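Local coordinates for SusD superfamily protein (Bacteroides fragilis NCTC 9343, PDB 3NQP), which probably binds glycans at the outer membrane, as SusD-family lipoproteins do when they capture sugars for uptake, at residues A[331-336]-A[439-444]. Residues are numbered along the deposited sequence; the frame is centred on the assembly and turned at random.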
ATOM      1  N   ASP A 331       3.991  14.217 -17.695  1.00 13.46           N
ATOM      2  CA  ASP A 331       3.930  12.950 -16.942  1.00 12.30           C
ATOM      3  C   ASP A 331       2.470  12.464 -17.033  1.00 13.62           C
ATOM      4  O   ASP A 331       1.573  13.069 -16.459  1.00 11.49           O
ATOM      5  CB  ASP A 331       4.351  13.225 -15.498  1.00 14.18           C
ATOM      6  CG  ASP A 331       4.443  12.006 -14.618  1.00 15.04           C
ATOM      7  OD1 ASP A 331       3.760  10.991 -14.877  1.00 14.71           O
ATOM      8  OD2 ASP A 331       5.200  12.087 -13.616  1.00 17.00           O
ATOM      9  N   THR A 332       2.254  11.347 -17.731  1.00 14.26           N
ATOM     10  CA  THR A 332       0.906  10.780 -17.941  1.00 12.50           C
ATOM     11  C   THR A 332       0.256  10.359 -16.618  1.00 11.96           C
ATOM     12  O   THR A 332      -0.950  10.268 -16.549  1.00 11.03           O
ATOM     13  CB  THR A 332       0.942   9.547 -18.864  1.00 16.05           C
ATOM     14  OG1 THR A 332       1.724   8.504 -18.250  1.00  9.42           O
ATOM     15  CG2 THR A 332       1.591   9.908 -20.231  1.00 12.90           C
ATOM     16  N   ARG A 333       1.031  10.144 -15.556  1.00 10.88           N
ATOM     17  CA  ARG A 333       0.428   9.782 -14.257  1.00  9.91           C
ATOM     18  C   ARG A 333      -0.420  10.925 -13.700  1.00 10.03           C
ATOM     19  O   ARG A 333      -1.311  10.696 -12.875  1.00 10.00           O
ATOM     20  CB  ARG A 333       1.490   9.398 -13.241  1.00 12.49           C
ATOM     21  CG  ARG A 333       2.333   8.192 -13.651  1.00 12.33           C
ATOM     22  CD  ARG A 333       3.432   7.918 -12.670  1.00  7.07           C
ATOM     23  NE  ARG A 333       4.474   8.928 -12.760  1.00  6.55           N
ATOM     24  CZ  ARG A 333       5.728   8.775 -12.359  1.00  7.72           C
ATOM     25  NH1 ARG A 333       6.133   7.650 -11.766  1.00 12.98           N
ATOM     26  NH2 ARG A 333       6.580   9.759 -12.525  1.00  9.19           N
ATOM     27  N   LYS A 334      -0.120  12.150 -14.109  1.00 12.51           N
ATOM     28  CA  LYS A 334      -0.801  13.336 -13.550  1.00 12.56           C
ATOM     29  C   LYS A 334      -2.317  13.256 -13.771  1.00 12.81           C
ATOM     30  O   LYS A 334      -3.118  13.206 -12.806  1.00 10.76           O
ATOM     31  CB  LYS A 334      -0.191  14.627 -14.111  1.00  9.51           C
ATOM     32  CG  LYS A 334      -0.725  15.909 -13.471  1.00 11.46           C
ATOM     33  CD  LYS A 334       0.058  17.148 -13.987  1.00 17.90           C
ATOM     34  CE  LYS A 334      -0.323  18.437 -13.279  1.00 19.99           C
ATOM     35  NZ  LYS A 334       0.760  19.460 -13.377  1.00 13.13           N
ATOM     36  N   GLU A 335      -2.717  13.233 -15.034  1.00 11.25           N
ATOM     37  CA  GLU A 335      -4.146  13.193 -15.381  1.00 11.68           C
ATOM     38  C   GLU A 335      -4.717  11.780 -15.284  1.00 13.86           C
ATOM     39  O   GLU A 335      -5.909  11.620 -15.110  1.00 14.53           O
ATOM     40  CB  GLU A 335      -4.399  13.834 -16.768  1.00 12.56           C
ATOM     41  CG  GLU A 335      -3.980  15.234 -16.803  1.00 18.14           C
ATOM     42  CD  GLU A 335      -4.765  16.101 -15.821  1.00 20.38           C
ATOM     43  OE1 GLU A 335      -6.043  16.017 -15.765  1.00 16.99           O
ATOM     44  OE2 GLU A 335      -4.069  16.885 -15.132  1.00 15.13           O
ATOM     45  N   ALA A 336      -3.878  10.740 -15.305  1.00 13.92           N
ATOM     46  CA  ALA A 336      -4.387   9.388 -15.022  1.00 13.10           C
ATOM     47  C   ALA A 336      -4.820   9.284 -13.548  1.00 12.90           C
ATOM     48  O   ALA A 336      -5.777   8.586 -13.222  1.00 10.81           O
ATOM     49  CB  ALA A 336      -3.342   8.342 -15.336  1.00  9.77           C
ATOM     50  N   LEU A 439      12.075   8.054  -3.111  1.00 10.24           N
ATOM     51  CA  LEU A 439      10.831   8.423  -2.408  1.00 11.59           C
ATOM     52  C   LEU A 439       9.905   9.199  -3.313  1.00  9.36           C
ATOM     53  O   LEU A 439       8.723   8.913  -3.394  1.00 10.55           O
ATOM     54  CB  LEU A 439      11.110   9.231  -1.123  1.00 10.35           C
ATOM     55  CG  LEU A 439       9.912   9.933  -0.408  1.00 12.36           C
ATOM     56  CD1 LEU A 439       9.054   8.935   0.260  1.00  9.63           C
ATOM     57  CD2 LEU A 439      10.437  10.987   0.615  1.00 10.33           C
ATOM     58  N   HIS A 440      10.448  10.193  -4.004  1.00  9.84           N
ATOM     59  CA  HIS A 440       9.593  11.091  -4.782  1.00 11.42           C
ATOM     60  C   HIS A 440       9.048  10.388  -6.028  1.00 10.52           C
ATOM     61  O   HIS A 440       7.993  10.727  -6.479  1.00 10.69           O
ATOM     62  CB  HIS A 440      10.315  12.390  -5.130  1.00 12.11           C
ATOM     63  CG  HIS A 440      10.558  13.286  -3.945  1.00 15.13           C
ATOM     64  ND1 HIS A 440      11.587  14.212  -3.904  1.00 13.45           N
ATOM     65  CD2 HIS A 440       9.933  13.365  -2.743  1.00 17.81           C
ATOM     66  CE1 HIS A 440      11.559  14.831  -2.734  1.00 14.53           C
ATOM     67  NE2 HIS A 440      10.563  14.346  -2.016  1.00 11.59           N
ATOM     68  N   GLU A 441       9.763   9.374  -6.530  1.00 10.74           N
ATOM     69  CA  GLU A 441       9.226   8.542  -7.597  1.00 11.40           C
ATOM     70  C   GLU A 441       8.112   7.621  -7.089  1.00 10.30           C
ATOM     71  O   GLU A 441       7.119   7.438  -7.748  1.00 10.23           O
ATOM     72  CB  GLU A 441      10.351   7.740  -8.270  1.00  9.57           C
ATOM     73  CG  GLU A 441      10.040   7.381  -9.736  1.00  8.61           C
ATOM     74  CD  GLU A 441       9.809   8.573 -10.609  1.00 17.83           C
ATOM     75  OE1 GLU A 441      10.518   9.584 -10.432  1.00 11.20           O
ATOM     76  OE2 GLU A 441       8.885   8.504 -11.434  1.00 11.84           O
ATOM     77  N   LYS A 442       8.301   7.009  -5.922  1.00  9.32           N
ATOM     78  CA  LYS A 442       7.213   6.275  -5.256  1.00  8.75           C
ATOM     79  C   LYS A 442       6.009   7.182  -4.962  1.00 11.09           C
ATOM     80  O   LYS A 442       4.877   6.750  -5.105  1.00 10.50           O
ATOM     81  CB  LYS A 442       7.712   5.620  -3.965  1.00  8.65           C
ATOM     82  CG  LYS A 442       8.582   4.401  -4.234  1.00  9.49           C
ATOM     83  CD  LYS A 442       8.798   3.495  -2.984  1.00 10.71           C
ATOM     84  CE  LYS A 442       7.524   2.671  -2.712  1.00 10.73           C
ATOM     85  NZ  LYS A 442       7.735   1.704  -1.555  1.00  6.42           N
ATOM     86  N   ASP A 443       6.267   8.428  -4.576  1.00  9.10           N
ATOM     87  CA  ASP A 443       5.202   9.381  -4.262  1.00  9.58           C
ATOM     88  C   ASP A 443       4.314   9.634  -5.467  1.00 10.89           C
ATOM     89  O   ASP A 443       3.121   9.832  -5.325  1.00 12.00           O
ATOM     90  CB  ASP A 443       5.793  10.745  -3.830  1.00  9.56           C
ATOM     91  CG  ASP A 443       6.305  10.750  -2.405  1.00 13.93           C
ATOM     92  OD1 ASP A 443       6.039   9.767  -1.654  1.00 11.04           O
ATOM     93  OD2 ASP A 443       7.023  11.734  -2.068  1.00  7.66           O
ATOM     94  N   LYS A 444       4.925   9.702  -6.640  1.00  9.24           N
ATOM     95  CA  LYS A 444       4.202   9.861  -7.890  1.00  8.70           C
ATOM     96  C   LYS A 444       3.572   8.581  -8.435  1.00 11.27           C
ATOM     97  O   LYS A 444       2.453   8.619  -8.997  1.00 13.27           O
ATOM     98  CB  LYS A 444       5.108  10.428  -8.945  1.00 12.15           C
ATOM     99  CG  LYS A 444       5.480  11.867  -8.754  1.00  8.99           C
ATOM    100  CD  LYS A 444       6.515  12.234  -9.823  1.00 14.34           C
ATOM    101  CE  LYS A 444       7.106  13.574  -9.515  1.00 14.52           C
ATOM    102  NZ  LYS A 444       7.965  14.037 -10.613  1.00 11.37           N
TER
HETATM  103  O   HOH W   1       6.390  14.309 -13.204  1.00  9.31           O
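Arg333 meets Glu441 end-on: NH1 and NH2 both donate to one carboxylate oxygen, with Arg333 NH2 to Glu441 OE2 at 2.8 Å and Arg333 NH1 to the same OE2 at 2.9 Å. OE2 lies within 1° of the guanidinium plane, yet both nitrogens approach it from one face of the carboxylate, and the two planes are 26° apart. The neighbouring NE/NH2 edge, which shares NH2 with the first, is gripped side-on by Asp331, where Arg333 NH2 reaches Asp331 OD2 at 2.9 Å and Arg333 NE reaches Asp331 OD1 at 3.0 Å. Acids on two edges probably restrict rotation of the group. Asp331 OD1 also accepts from Arg333 N, the capping bond at the turn into helix 333-337; CG anti to the backbone N (chi1 -176°) carries the carboxylate to both donors. This salt-bridge network, within the SusD family region, ties that short helix to the C-terminal part of helix 431-445, while Glu441 OE1 turns to Arg410 of helix 399-414 and Arg333 NH1 also forms a salt bridge with Glu445. One guanidinium face is packed by Lys444, whose CB sits 3.8 Å from Arg333 CZ, above the centre of the group, and whose extended chain passes its CD 3.7 Å from Arg333 NH2. The fit slackens at the ammonium, which makes no direct salt bridge with Asp331, Lys444 NZ and Asp331 OD2 being 4.5 Å apart. A water spans that looser side, donating to Asp331 OD2 and accepting from Lys444 NZ.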